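Local coordinates for protein kojibiose phosphorylase (Gut metagenome, PDB 6W0P) that is a glycoside hydrolase family 65 enzyme with an N-terminal beta-sandwich domain, a central helical-barrel catalytic domain and a C-terminal beta-sheet domain, at residues A[84-89]-A[184-189]; A[174-179]-A[227-232]; A[300-305]-A[312-317]; A[675-680]-A[703-708]. One frame throughout, in Å; residues are numbered along the deposited sequence.

Interaction 1: residues A[84-89]-A[184-189]; sequences FTINSV and CYWNRV
Phe84 and Tyr185 form a T-shaped (edge-to-face) pair in the N-terminal beta-sandwich domain of this family 65 protein, where the chain leaving the short strand 83-85 runs beside the start of edge strand 186-194. The edge of Phe84 is directed at one face of the tyrosine ring; the centroids of the Phe84 and Tyr185 rings are 5.3 Å apart and their planes stand at 83°. CE1 and CZ of Phe84 make the approach, meeting the CE2-CZ side of Tyr185 and not its centre. His179 and Trp180 also pack on the Phe84 ring.

Ile86 is wedged between the two aromatic residues of 184-189. With CG1 placed between the backbone N and carbonyl carbon (chi1 51°), CG2 rests 4.0 Å from Tyr185 CB, and the CD1 end, which also touches that CB, reaches Trp186 CZ2 at 3.7 Å. The indole is fixed by its edge as well. Trp186 NE1 donates to Asn87 O over 3.1 Å, in both the ring plane and the carbonyl plane and so on a lone pair, and the bond is fairly straight at 158°. Ser88 OG comes to the same indole edge, 3.4 Å from Trp186 CZ2, and is itself held by donating to Ile86 O.

The backbone oxygen of Asn87 thus has two donors, while the Asn87 side-chain amide has its partners outside the contact, ND2 giving to Leu178 O and OD1 taking from Thr58 N. The second donor is a water that gives a hydrogen bond of 3.0 Å to Asn87 O and accepts one of 3.1 Å from Tyr185 N.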
# COMPACT_ATOMS: atom_id res chain seq x y z
N PHE A 84 -12.47 -7.00 -13.94
CA PHE A 84 -13.53 -5.99 -14.20
C PHE A 84 -14.44 -6.47 -15.33
O PHE A 84 -13.95 -7.17 -16.24
CB PHE A 84 -12.87 -4.64 -14.49
CG PHE A 84 -11.62 -4.71 -15.33
CD1 PHE A 84 -11.69 -4.81 -16.71
CD2 PHE A 84 -10.36 -4.69 -14.74
CE1 PHE A 84 -10.54 -4.90 -17.48
CE2 PHE A 84 -9.21 -4.78 -15.51
CZ PHE A 84 -9.31 -4.90 -16.88
N THR A 85 -15.73 -6.11 -15.24
CA THR A 85 -16.78 -6.23 -16.29
C THR A 85 -16.38 -5.30 -17.44
O THR A 85 -16.07 -4.14 -17.16
CB THR A 85 -18.15 -5.89 -15.71
OG1 THR A 85 -18.33 -6.63 -14.51
CG2 THR A 85 -19.31 -6.22 -16.63
N ILE A 86 -16.34 -5.81 -18.68
CA ILE A 86 -15.70 -5.08 -19.81
C ILE A 86 -16.78 -4.49 -20.73
O ILE A 86 -17.82 -5.13 -20.99
CB ILE A 86 -14.70 -5.96 -20.57
CG1 ILE A 86 -15.31 -7.31 -20.97
CG2 ILE A 86 -13.43 -6.14 -19.75
CD1 ILE A 86 -14.45 -8.14 -21.89
N ASN A 87 -16.54 -3.27 -21.19
CA ASN A 87 -17.30 -2.66 -22.30
C ASN A 87 -17.29 -3.69 -23.42
O ASN A 87 -16.19 -4.28 -23.72
CB ASN A 87 -16.70 -1.31 -22.69
CG ASN A 87 -17.62 -0.48 -23.55
OD1 ASN A 87 -18.78 -0.85 -23.75
ND2 ASN A 87 -17.07 0.60 -24.12
N SER A 88 -18.47 -3.96 -23.97
CA SER A 88 -18.70 -5.02 -24.99
C SER A 88 -19.38 -4.40 -26.20
O SER A 88 -19.52 -3.17 -26.27
CB SER A 88 -19.51 -6.15 -24.40
OG SER A 88 -18.92 -6.60 -23.20
N VAL A 89 -19.82 -5.25 -27.11
CA VAL A 89 -20.30 -4.82 -28.45
C VAL A 89 -21.29 -3.66 -28.28
O VAL A 89 -22.32 -3.82 -27.60
CB VAL A 89 -20.87 -6.01 -29.24
CG1 VAL A 89 -21.99 -6.73 -28.50
CG2 VAL A 89 -21.31 -5.59 -30.64
N CYS A 184 -9.10 -2.22 -25.96
CA CYS A 184 -10.14 -3.18 -26.38
C CYS A 184 -9.79 -4.54 -25.79
O CYS A 184 -8.65 -4.94 -25.94
CB CYS A 184 -10.24 -3.28 -27.90
SG CYS A 184 -11.59 -4.37 -28.43
N TYR A 185 -10.74 -5.19 -25.12
CA TYR A 185 -10.51 -6.45 -24.37
C TYR A 185 -11.08 -7.63 -25.16
O TYR A 185 -11.23 -8.70 -24.58
CB TYR A 185 -11.04 -6.32 -22.93
CG TYR A 185 -10.12 -5.51 -22.05
CD1 TYR A 185 -10.19 -4.13 -22.03
CD2 TYR A 185 -9.14 -6.12 -21.28
CE1 TYR A 185 -9.33 -3.37 -21.25
CE2 TYR A 185 -8.27 -5.38 -20.49
CZ TYR A 185 -8.36 -4.00 -20.48
OH TYR A 185 -7.51 -3.25 -19.71
N TRP A 186 -11.31 -7.45 -26.46
CA TRP A 186 -11.87 -8.46 -27.38
C TRP A 186 -10.88 -8.78 -28.51
O TRP A 186 -10.26 -7.81 -29.03
CB TRP A 186 -13.19 -7.95 -27.95
CG TRP A 186 -14.23 -7.78 -26.88
CD1 TRP A 186 -14.54 -6.63 -26.22
CD2 TRP A 186 -15.04 -8.81 -26.31
NE1 TRP A 186 -15.53 -6.87 -25.30
CE2 TRP A 186 -15.85 -8.20 -25.33
CE3 TRP A 186 -15.17 -10.18 -26.53
CZ2 TRP A 186 -16.78 -8.92 -24.59
CZ3 TRP A 186 -16.09 -10.89 -25.80
CH2 TRP A 186 -16.89 -10.26 -24.83
N ASN A 187 -10.75 -10.06 -28.87
CA ASN A 187 -10.05 -10.52 -30.11
C ASN A 187 -11.10 -10.98 -31.13
O ASN A 187 -12.14 -11.56 -30.73
CB ASN A 187 -9.06 -11.65 -29.85
CG ASN A 187 -7.85 -11.21 -29.06
OD1 ASN A 187 -7.32 -10.14 -29.30
ND2 ASN A 187 -7.43 -12.01 -28.09
N ARG A 188 -10.78 -10.80 -32.41
CA ARG A 188 -11.62 -11.20 -33.56
C ARG A 188 -11.81 -12.73 -33.56
O ARG A 188 -10.85 -13.46 -33.23
CB ARG A 188 -10.93 -10.69 -34.84
CG ARG A 188 -11.39 -11.36 -36.12
CD ARG A 188 -10.65 -10.84 -37.34
NE ARG A 188 -11.55 -10.60 -38.47
CZ ARG A 188 -11.25 -9.95 -39.59
NH1 ARG A 188 -10.04 -9.46 -39.81
NH2 ARG A 188 -12.18 -9.79 -40.52
N VAL A 189 -12.99 -13.21 -33.94
CA VAL A 189 -13.17 -14.63 -34.36
C VAL A 189 -13.69 -14.61 -35.79
O VAL A 189 -12.91 -14.95 -36.68
CB VAL A 189 -14.10 -15.42 -33.42
CG1 VAL A 189 -14.30 -16.85 -33.89
CG2 VAL A 189 -13.60 -15.38 -31.98
O HOH W 1 -13.41 -3.64 -24.53

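Interaction 2: residues A[174-179]-A[227-232]; sequences DSNILH and NQKEVI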
# COMPACT_ATOMS: atom_id res chain seq x y z
N ASP A 174 -20.27 -2.84 -33.16
CA ASP A 174 -18.88 -2.34 -32.98
C ASP A 174 -18.29 -3.03 -31.75
O ASP A 174 -18.72 -2.69 -30.63
CB ASP A 174 -18.86 -0.82 -32.80
CG ASP A 174 -17.47 -0.28 -32.49
OD1 ASP A 174 -16.53 -1.09 -32.56
OD2 ASP A 174 -17.33 0.94 -32.18
N SER A 175 -17.35 -3.96 -31.94
CA SER A 175 -16.68 -4.63 -30.79
C SER A 175 -15.21 -4.22 -30.73
O SER A 175 -14.41 -4.98 -30.17
CB SER A 175 -16.87 -6.12 -30.81
OG SER A 175 -16.39 -6.71 -29.61
N ASN A 176 -14.87 -3.02 -31.23
CA ASN A 176 -13.53 -2.40 -31.08
C ASN A 176 -13.53 -1.46 -29.87
O ASN A 176 -12.57 -0.67 -29.71
CB ASN A 176 -13.10 -1.70 -32.38
CG ASN A 176 -12.79 -2.71 -33.47
OD1 ASN A 176 -11.93 -3.56 -33.29
ND2 ASN A 176 -13.51 -2.66 -34.58
N ILE A 177 -14.59 -1.52 -29.05
CA ILE A 177 -14.85 -0.53 -27.95
C ILE A 177 -13.74 -0.65 -26.91
O ILE A 177 -13.25 -1.77 -26.66
CB ILE A 177 -16.27 -0.69 -27.34
CG1 ILE A 177 -16.79 -2.13 -27.25
CG2 ILE A 177 -17.26 0.12 -28.15
CD1 ILE A 177 -15.95 -3.09 -26.49
N LEU A 178 -13.36 0.48 -26.32
CA LEU A 178 -12.34 0.50 -25.25
C LEU A 178 -13.02 0.33 -23.89
O LEU A 178 -14.21 0.71 -23.73
CB LEU A 178 -11.54 1.80 -25.30
CG LEU A 178 -10.96 2.19 -26.67
CD1 LEU A 178 -10.27 3.56 -26.59
CD2 LEU A 178 -10.01 1.11 -27.21
N HIS A 179 -12.29 -0.26 -22.96
CA HIS A 179 -12.52 -0.19 -21.49
C HIS A 179 -11.41 0.66 -20.85
O HIS A 179 -10.29 0.70 -21.42
CB HIS A 179 -12.55 -1.59 -20.89
CG HIS A 179 -13.26 -1.60 -19.59
ND1 HIS A 179 -14.63 -1.73 -19.52
CD2 HIS A 179 -12.80 -1.47 -18.33
CE1 HIS A 179 -14.99 -1.68 -18.25
NE2 HIS A 179 -13.89 -1.53 -17.50
N ASN A 227 -15.89 -5.95 -41.39
CA ASN A 227 -14.53 -5.50 -40.97
C ASN A 227 -14.12 -6.20 -39.67
O ASN A 227 -14.97 -6.84 -39.04
CB ASN A 227 -14.50 -3.99 -40.82
CG ASN A 227 -15.14 -3.35 -42.02
OD1 ASN A 227 -14.83 -3.71 -43.15
ND2 ASN A 227 -16.07 -2.44 -41.77
N GLN A 228 -12.87 -6.07 -39.28
CA GLN A 228 -12.37 -6.75 -38.06
C GLN A 228 -13.20 -6.24 -36.86
O GLN A 228 -13.20 -5.03 -36.57
CB GLN A 228 -10.84 -6.62 -37.99
CG GLN A 228 -10.33 -5.28 -37.48
CD GLN A 228 -10.40 -5.20 -35.97
OE1 GLN A 228 -10.71 -6.18 -35.29
NE2 GLN A 228 -10.14 -4.02 -35.43
N LYS A 229 -13.98 -7.13 -36.25
CA LYS A 229 -14.79 -6.91 -35.02
C LYS A 229 -15.88 -5.84 -35.22
O LYS A 229 -16.40 -5.37 -34.20
CB LYS A 229 -13.86 -6.55 -33.85
CG LYS A 229 -12.88 -7.65 -33.47
CD LYS A 229 -12.35 -7.60 -32.06
CE LYS A 229 -11.93 -6.23 -31.60
NZ LYS A 229 -10.71 -5.76 -32.28
N GLU A 230 -16.25 -5.49 -36.45
CA GLU A 230 -17.44 -4.64 -36.70
C GLU A 230 -18.14 -5.07 -38.00
O GLU A 230 -17.44 -5.43 -38.99
CB GLU A 230 -17.09 -3.14 -36.69
CG GLU A 230 -16.48 -2.61 -37.96
CD GLU A 230 -16.23 -1.11 -37.99
OE1 GLU A 230 -16.69 -0.40 -37.08
OE2 GLU A 230 -15.56 -0.65 -38.95
N VAL A 231 -19.47 -5.03 -37.99
CA VAL A 231 -20.28 -5.19 -39.23
C VAL A 231 -21.19 -3.98 -39.37
O VAL A 231 -21.54 -3.37 -38.36
CB VAL A 231 -21.04 -6.53 -39.22
CG1 VAL A 231 -20.04 -7.68 -39.20
CG2 VAL A 231 -22.03 -6.63 -38.07
N ILE A 232 -21.49 -3.61 -40.61
CA ILE A 232 -22.27 -2.38 -40.95
C ILE A 232 -23.33 -2.77 -41.98
O ILE A 232 -23.01 -3.54 -42.91
CB ILE A 232 -21.34 -1.25 -41.44
CG1 ILE A 232 -20.17 -1.02 -40.48
CG2 ILE A 232 -22.12 0.03 -41.69
CD1 ILE A 232 -19.18 0.02 -40.96
O HOH W 2 -15.16 -0.39 -34.90
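Asp174 and Glu230 pair as antiparallel, non-hydrogen-bonded neighbours at the end of strand 165-174, beside a two-residue beta hairpin whose type II turn runs from Asn227 to Glu230. This is where strands end in the five-stranded antiparallel sheet of the N-terminal beta-sandwich domain. One backbone hydrogen bond follows the bridge, Ser175 N donating to Lys229 O at 2.8 Å, before the chain 174-179 leaves the sheet.

Side-chain hydrogen bonds then tie that departing chain to the turn, chiefly through the amide of Asn176. Its OD1 takes a bond of 2.7 Å from Lys229 NZ and a weak, bent one from Gln228 NE2. The other end, Asn176 ND2, donates almost straight (169°) to Gln228 O over 3.1 Å, lying in the carbonyl plane. Both ends of the amide are therefore gripped, which fixes its rotation. Bends at chi3 (-44°) and chi4 (-70°) curl the lysine tip round to the asparagine, and there Lys229 NZ also meets a lone pair of Gln228 OE1 at 3.0 Å. An Asx turn braces Asn176 from within its own segment, its backbone N donating to Asp174 OD1 over 2.9 Å.

Electrostatics are less favourable on the face that carries the two acids, since Asp174 OD1 and Glu230 OE1 stand 4.6 Å apart. A water mediates between them and would probably ease the repulsion: it accepts from Asn176 ND2, gives a weak bond to Asp174 OD1, and donates to Glu230 OE1 at 2.7 Å.

Interaction 3: residues A[300-305]-A[312-317]; sequences SDILID and QGIRYC
Arg315 reaches Asp301 by leaving the helix with CG trans to the backbone N (chi1 -162°), running extended through chi2 and then bending at chi3 (-85°), which swings the guanidinium toward the chain before strand 303-305. Asp301, whose CG is likewise trans to its N, offers both oxygens in return. The grip is side-on and two-pronged: Arg315 NE bonds to Asp301 OD1 at 3.0 Å, and Arg315 NH2 to Asp301 OD2 at 2.8 Å. The second bond is nearly straight (171°), lies in the guanidinium plane and uses the syn lone pair, while the NE bond is tilted from both planes. Leu303 lies alongside the arginine, its CD2 at the guanidinium edge and 3.4 Å from Arg315 NH2.

Apolar packing continues one residue back along helix 308-324. Ile314 splits its branches, with CG1 meeting Ile302 CD1 at 3.8 Å and CG2 meeting Ile304 CD1 at the same separation. Each isoleucine pair crosses at roughly a right angle, and Ile676 of helix 666-680 packs on both Ile302 and Ile314.

This tight strand-to-helix connection thus joins an edge strand of the C-terminal sheet to the helix that enters the central helical domain. Arg315 is buried, and each of its three guanidinium nitrogens has a partner: NE and NH2 in the Asp301 carboxylate, NH1 in Pro13 O; the paired charges are consistent with both groups staying ionised.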
# COMPACT_ATOMS: atom_id res chain seq x y z
N SER A 300 -44.55 -4.49 -6.02
CA SER A 300 -43.59 -3.68 -5.24
C SER A 300 -43.77 -2.17 -5.37
O SER A 300 -43.03 -1.46 -4.64
CB SER A 300 -42.18 -4.10 -5.57
OG SER A 300 -42.03 -5.52 -5.46
N ASP A 301 -44.70 -1.66 -6.21
CA ASP A 301 -44.80 -0.20 -6.46
C ASP A 301 -45.01 0.52 -5.12
O ASP A 301 -45.67 -0.05 -4.25
CB ASP A 301 -45.91 0.19 -7.44
CG ASP A 301 -45.76 1.61 -7.94
OD1 ASP A 301 -44.62 2.02 -8.24
OD2 ASP A 301 -46.79 2.32 -8.02
N ILE A 302 -44.39 1.68 -4.94
CA ILE A 302 -44.59 2.56 -3.76
C ILE A 302 -45.25 3.86 -4.22
O ILE A 302 -44.75 4.45 -5.18
CB ILE A 302 -43.26 2.82 -3.05
CG1 ILE A 302 -42.69 1.53 -2.47
CG2 ILE A 302 -43.41 3.90 -1.99
CD1 ILE A 302 -41.44 1.76 -1.70
N LEU A 303 -46.35 4.25 -3.57
CA LEU A 303 -47.04 5.52 -3.86
C LEU A 303 -46.60 6.53 -2.80
O LEU A 303 -46.54 6.16 -1.63
CB LEU A 303 -48.56 5.35 -3.80
CG LEU A 303 -49.20 4.43 -4.82
CD1 LEU A 303 -50.71 4.42 -4.64
CD2 LEU A 303 -48.86 4.88 -6.22
N ILE A 304 -46.32 7.76 -3.23
CA ILE A 304 -46.00 8.88 -2.32
C ILE A 304 -46.88 10.05 -2.74
O ILE A 304 -46.78 10.46 -3.93
CB ILE A 304 -44.50 9.21 -2.35
CG1 ILE A 304 -43.69 8.03 -1.79
CG2 ILE A 304 -44.25 10.51 -1.59
CD1 ILE A 304 -42.20 8.23 -1.78
N ASP A 305 -47.69 10.56 -1.80
CA ASP A 305 -48.57 11.73 -2.03
C ASP A 305 -47.99 12.91 -1.25
O ASP A 305 -47.65 12.72 -0.08
CB ASP A 305 -50.02 11.43 -1.62
CG ASP A 305 -50.98 12.55 -1.96
OD1 ASP A 305 -51.20 12.79 -3.16
OD2 ASP A 305 -51.44 13.21 -1.03
N GLN A 312 -41.45 10.40 -8.05
CA GLN A 312 -40.60 10.10 -9.23
C GLN A 312 -39.38 9.33 -8.74
O GLN A 312 -39.07 8.30 -9.35
CB GLN A 312 -40.14 11.36 -9.97
CG GLN A 312 -39.23 11.07 -11.15
CD GLN A 312 -38.86 12.36 -11.86
OE1 GLN A 312 -38.45 13.33 -11.22
NE2 GLN A 312 -39.04 12.39 -13.18
N GLY A 313 -38.70 9.81 -7.71
CA GLY A 313 -37.47 9.18 -7.20
C GLY A 313 -37.70 7.73 -6.84
O GLY A 313 -36.99 6.84 -7.42
N ILE A 314 -38.65 7.45 -5.94
CA ILE A 314 -38.83 6.05 -5.48
C ILE A 314 -39.14 5.14 -6.68
O ILE A 314 -38.67 3.99 -6.69
CB ILE A 314 -39.89 5.91 -4.37
CG1 ILE A 314 -39.79 4.52 -3.74
CG2 ILE A 314 -41.30 6.19 -4.85
CD1 ILE A 314 -38.40 4.16 -3.29
N ARG A 315 -39.94 5.60 -7.63
CA ARG A 315 -40.33 4.73 -8.76
C ARG A 315 -39.11 4.56 -9.68
O ARG A 315 -38.88 3.44 -10.17
CB ARG A 315 -41.59 5.27 -9.45
CG ARG A 315 -42.25 4.20 -10.29
CD ARG A 315 -43.57 4.66 -10.84
NE ARG A 315 -44.64 4.46 -9.90
CZ ARG A 315 -45.48 5.39 -9.46
NH1 ARG A 315 -45.36 6.66 -9.84
NH2 ARG A 315 -46.43 5.03 -8.61
N TYR A 316 -38.29 5.60 -9.80
CA TYR A 316 -37.02 5.48 -10.54
C TYR A 316 -36.17 4.39 -9.86
O TYR A 316 -35.63 3.51 -10.59
CB TYR A 316 -36.30 6.83 -10.65
CG TYR A 316 -34.96 6.72 -11.32
CD1 TYR A 316 -34.86 6.57 -12.70
CD2 TYR A 316 -33.80 6.68 -10.58
CE1 TYR A 316 -33.63 6.42 -13.31
CE2 TYR A 316 -32.56 6.56 -11.18
CZ TYR A 316 -32.48 6.41 -12.55
OH TYR A 316 -31.25 6.25 -13.12
N CYS A 317 -36.01 4.47 -8.53
CA CYS A 317 -35.21 3.51 -7.72
C CYS A 317 -35.74 2.08 -7.91
O CYS A 317 -34.94 1.18 -8.20
CB CYS A 317 -35.20 3.87 -6.24
SG CYS A 317 -34.29 5.39 -5.87

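Interaction 4: residues A[675-680]-A[703-708]; sequences NIVYGF and YQFKIT
Phe680 O and Tyr703 OH lie 3.2 Å apart at the end of helix 666-680, not hydrogen-bonded to each other, and Thr695 serves both: its OG1 is hydrogen-bonded to Phe680 O, and its carbonyl oxygen to Tyr703 OH. The tyrosine hydroxyl thus lies close to the last carbonyl of the segment, with its hydrogen-bond partner in the loop that leads on to strand 702-709. Beside this polar point the contact is apolar, since Phe680 CB packs 3.8 Å from Tyr703 CZ while the phenylalanine ring leads away to an edge-to-face meeting with Phe645.

Val677 carries the middle of the contact. Its CG2 methyl sits over one face of the Phe705 ring in a CH-pi interaction, 4.0 Å from the Phe705 centroid and 26° off the ring normal, displaced toward the CG-CD1 side. The CB of Phe705 points toward the helix, and with CG between the backbone N and the carbonyl carbon (chi1 63°) the ring lies next to Val677. The other methyl, Val677 CG1, touches Phe705 CE1 and approaches Ile707 CG2 at 4.3 Å. On the Tyr703 side, Ile676 CG2 makes a looser contact of 4.4 Å with Tyr703 CD2.

The helix ends in a wider pi-type turn, in which Phe680 N bonds to Asn675 O at 3.2 Å. Its short axis crosses that of strand 703-708 at -101°, with the two 9.6 Å apart at closest approach. A helix laid across the face of an antiparallel sheet in this way joins the central helical domain of this family 65 protein to its C-terminal beta domain.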
# COMPACT_ATOMS: atom_id res chain seq x y z
N ASN A 675 -35.26 2.32 3.60
CA ASN A 675 -35.61 3.49 4.44
C ASN A 675 -37.14 3.61 4.53
O ASN A 675 -37.64 3.95 5.63
CB ASN A 675 -34.97 4.80 3.97
CG ASN A 675 -34.68 5.75 5.12
OD1 ASN A 675 -33.70 6.48 5.06
ND2 ASN A 675 -35.55 5.78 6.13
N ILE A 676 -37.86 3.31 3.44
CA ILE A 676 -39.35 3.46 3.42
C ILE A 676 -39.98 2.28 4.19
O ILE A 676 -40.78 2.58 5.11
CB ILE A 676 -39.88 3.61 1.98
CG1 ILE A 676 -39.49 4.98 1.41
CG2 ILE A 676 -41.39 3.37 1.95
CD1 ILE A 676 -39.85 5.20 -0.08
N VAL A 677 -39.58 1.03 3.92
CA VAL A 677 -40.31 -0.18 4.41
C VAL A 677 -39.79 -0.62 5.79
O VAL A 677 -40.64 -0.88 6.68
CB VAL A 677 -40.28 -1.32 3.38
CG1 VAL A 677 -40.90 -2.58 3.92
CG2 VAL A 677 -41.00 -0.92 2.10
N TYR A 678 -38.49 -0.70 6.02
CA TYR A 678 -37.91 -0.98 7.36
C TYR A 678 -38.02 0.25 8.26
O TYR A 678 -38.19 0.09 9.47
CB TYR A 678 -36.46 -1.44 7.28
CG TYR A 678 -36.29 -2.85 6.78
CD1 TYR A 678 -36.80 -3.93 7.49
CD2 TYR A 678 -35.61 -3.12 5.60
CE1 TYR A 678 -36.65 -5.24 7.04
CE2 TYR A 678 -35.45 -4.42 5.15
CZ TYR A 678 -35.99 -5.48 5.85
OH TYR A 678 -35.78 -6.75 5.41
N GLY A 679 -37.91 1.44 7.67
CA GLY A 679 -37.85 2.72 8.39
C GLY A 679 -39.24 3.20 8.76
O GLY A 679 -39.72 2.84 9.84
N PHE A 680 -39.85 4.00 7.89
CA PHE A 680 -41.18 4.58 8.14
C PHE A 680 -42.18 3.45 8.39
O PHE A 680 -42.95 3.61 9.31
CB PHE A 680 -41.58 5.53 7.02
CG PHE A 680 -40.69 6.75 6.92
CD1 PHE A 680 -40.59 7.65 7.97
CD2 PHE A 680 -39.95 6.98 5.78
CE1 PHE A 680 -39.76 8.75 7.87
CE2 PHE A 680 -39.12 8.08 5.69
CZ PHE A 680 -39.02 8.96 6.74
N TYR A 703 -48.00 7.51 2.23
CA TYR A 703 -47.19 6.61 1.38
C TYR A 703 -47.84 5.24 1.42
O TYR A 703 -48.59 4.90 2.38
CB TYR A 703 -45.73 6.56 1.85
CG TYR A 703 -45.54 6.09 3.26
CD1 TYR A 703 -45.58 6.97 4.33
CD2 TYR A 703 -45.30 4.76 3.54
CE1 TYR A 703 -45.41 6.53 5.63
CE2 TYR A 703 -45.11 4.30 4.83
CZ TYR A 703 -45.17 5.19 5.89
OH TYR A 703 -44.99 4.74 7.16
N GLN A 704 -47.53 4.44 0.40
CA GLN A 704 -48.07 3.06 0.27
C GLN A 704 -46.97 2.21 -0.32
O GLN A 704 -46.37 2.65 -1.33
CB GLN A 704 -49.34 3.06 -0.58
CG GLN A 704 -49.98 1.69 -0.78
CD GLN A 704 -51.23 1.82 -1.61
OE1 GLN A 704 -52.28 2.23 -1.12
NE2 GLN A 704 -51.13 1.49 -2.88
N PHE A 705 -46.71 1.05 0.29
CA PHE A 705 -45.74 0.04 -0.20
C PHE A 705 -46.43 -1.31 -0.30
O PHE A 705 -47.50 -1.48 0.32
CB PHE A 705 -44.49 -0.01 0.67
CG PHE A 705 -44.67 -0.43 2.11
CD1 PHE A 705 -44.61 -1.76 2.47
CD2 PHE A 705 -44.80 0.52 3.11
CE1 PHE A 705 -44.76 -2.14 3.80
CE2 PHE A 705 -44.94 0.14 4.43
CZ PHE A 705 -44.92 -1.19 4.77
N LYS A 706 -45.86 -2.20 -1.12
CA LYS A 706 -46.33 -3.58 -1.37
C LYS A 706 -45.15 -4.54 -1.16
O LYS A 706 -44.03 -4.24 -1.66
CB LYS A 706 -46.90 -3.71 -2.77
CG LYS A 706 -48.17 -2.90 -3.03
CD LYS A 706 -48.66 -3.06 -4.44
CE LYS A 706 -49.85 -2.19 -4.79
NZ LYS A 706 -51.12 -2.86 -4.40
N ILE A 707 -45.41 -5.62 -0.43
CA ILE A 707 -44.45 -6.70 -0.08
C ILE A 707 -45.22 -8.02 -0.02
O ILE A 707 -46.45 -8.02 0.22
CB ILE A 707 -43.71 -6.45 1.24
CG1 ILE A 707 -44.66 -6.35 2.43
CG2 ILE A 707 -42.80 -5.25 1.14
CD1 ILE A 707 -43.97 -6.07 3.75
N THR A 708 -44.51 -9.11 -0.22
CA THR A 708 -45.06 -10.49 -0.21
C THR A 708 -44.36 -11.27 0.91
O THR A 708 -43.11 -11.33 0.92
CB THR A 708 -44.89 -11.16 -1.57
OG1 THR A 708 -45.63 -10.35 -2.48
CG2 THR A 708 -45.37 -12.60 -1.59

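Interactions 1 and 2 adjoin in the N-terminal beta-sandwich domain, their centres about 9 Å apart; Asn87 connects them by probable hydrogen bonds to Leu178 and His179. Interactions 3 and 4, about 10 Å apart between centres, share the C-terminal sheet, where strands 303-305 and 702-709 are neighbours. The two pairs are remote, interactions 1 and 4 lying on opposite sides of the chain's centre. Three contacts are buried, and their chemistry differs: aromatic edges and an indole bond in interaction 1, isoleucines beside a salt bridge in interaction 3, methyl-to-ring packing in interaction 4. Interaction 2, only partly buried, relies on amides, charges and water.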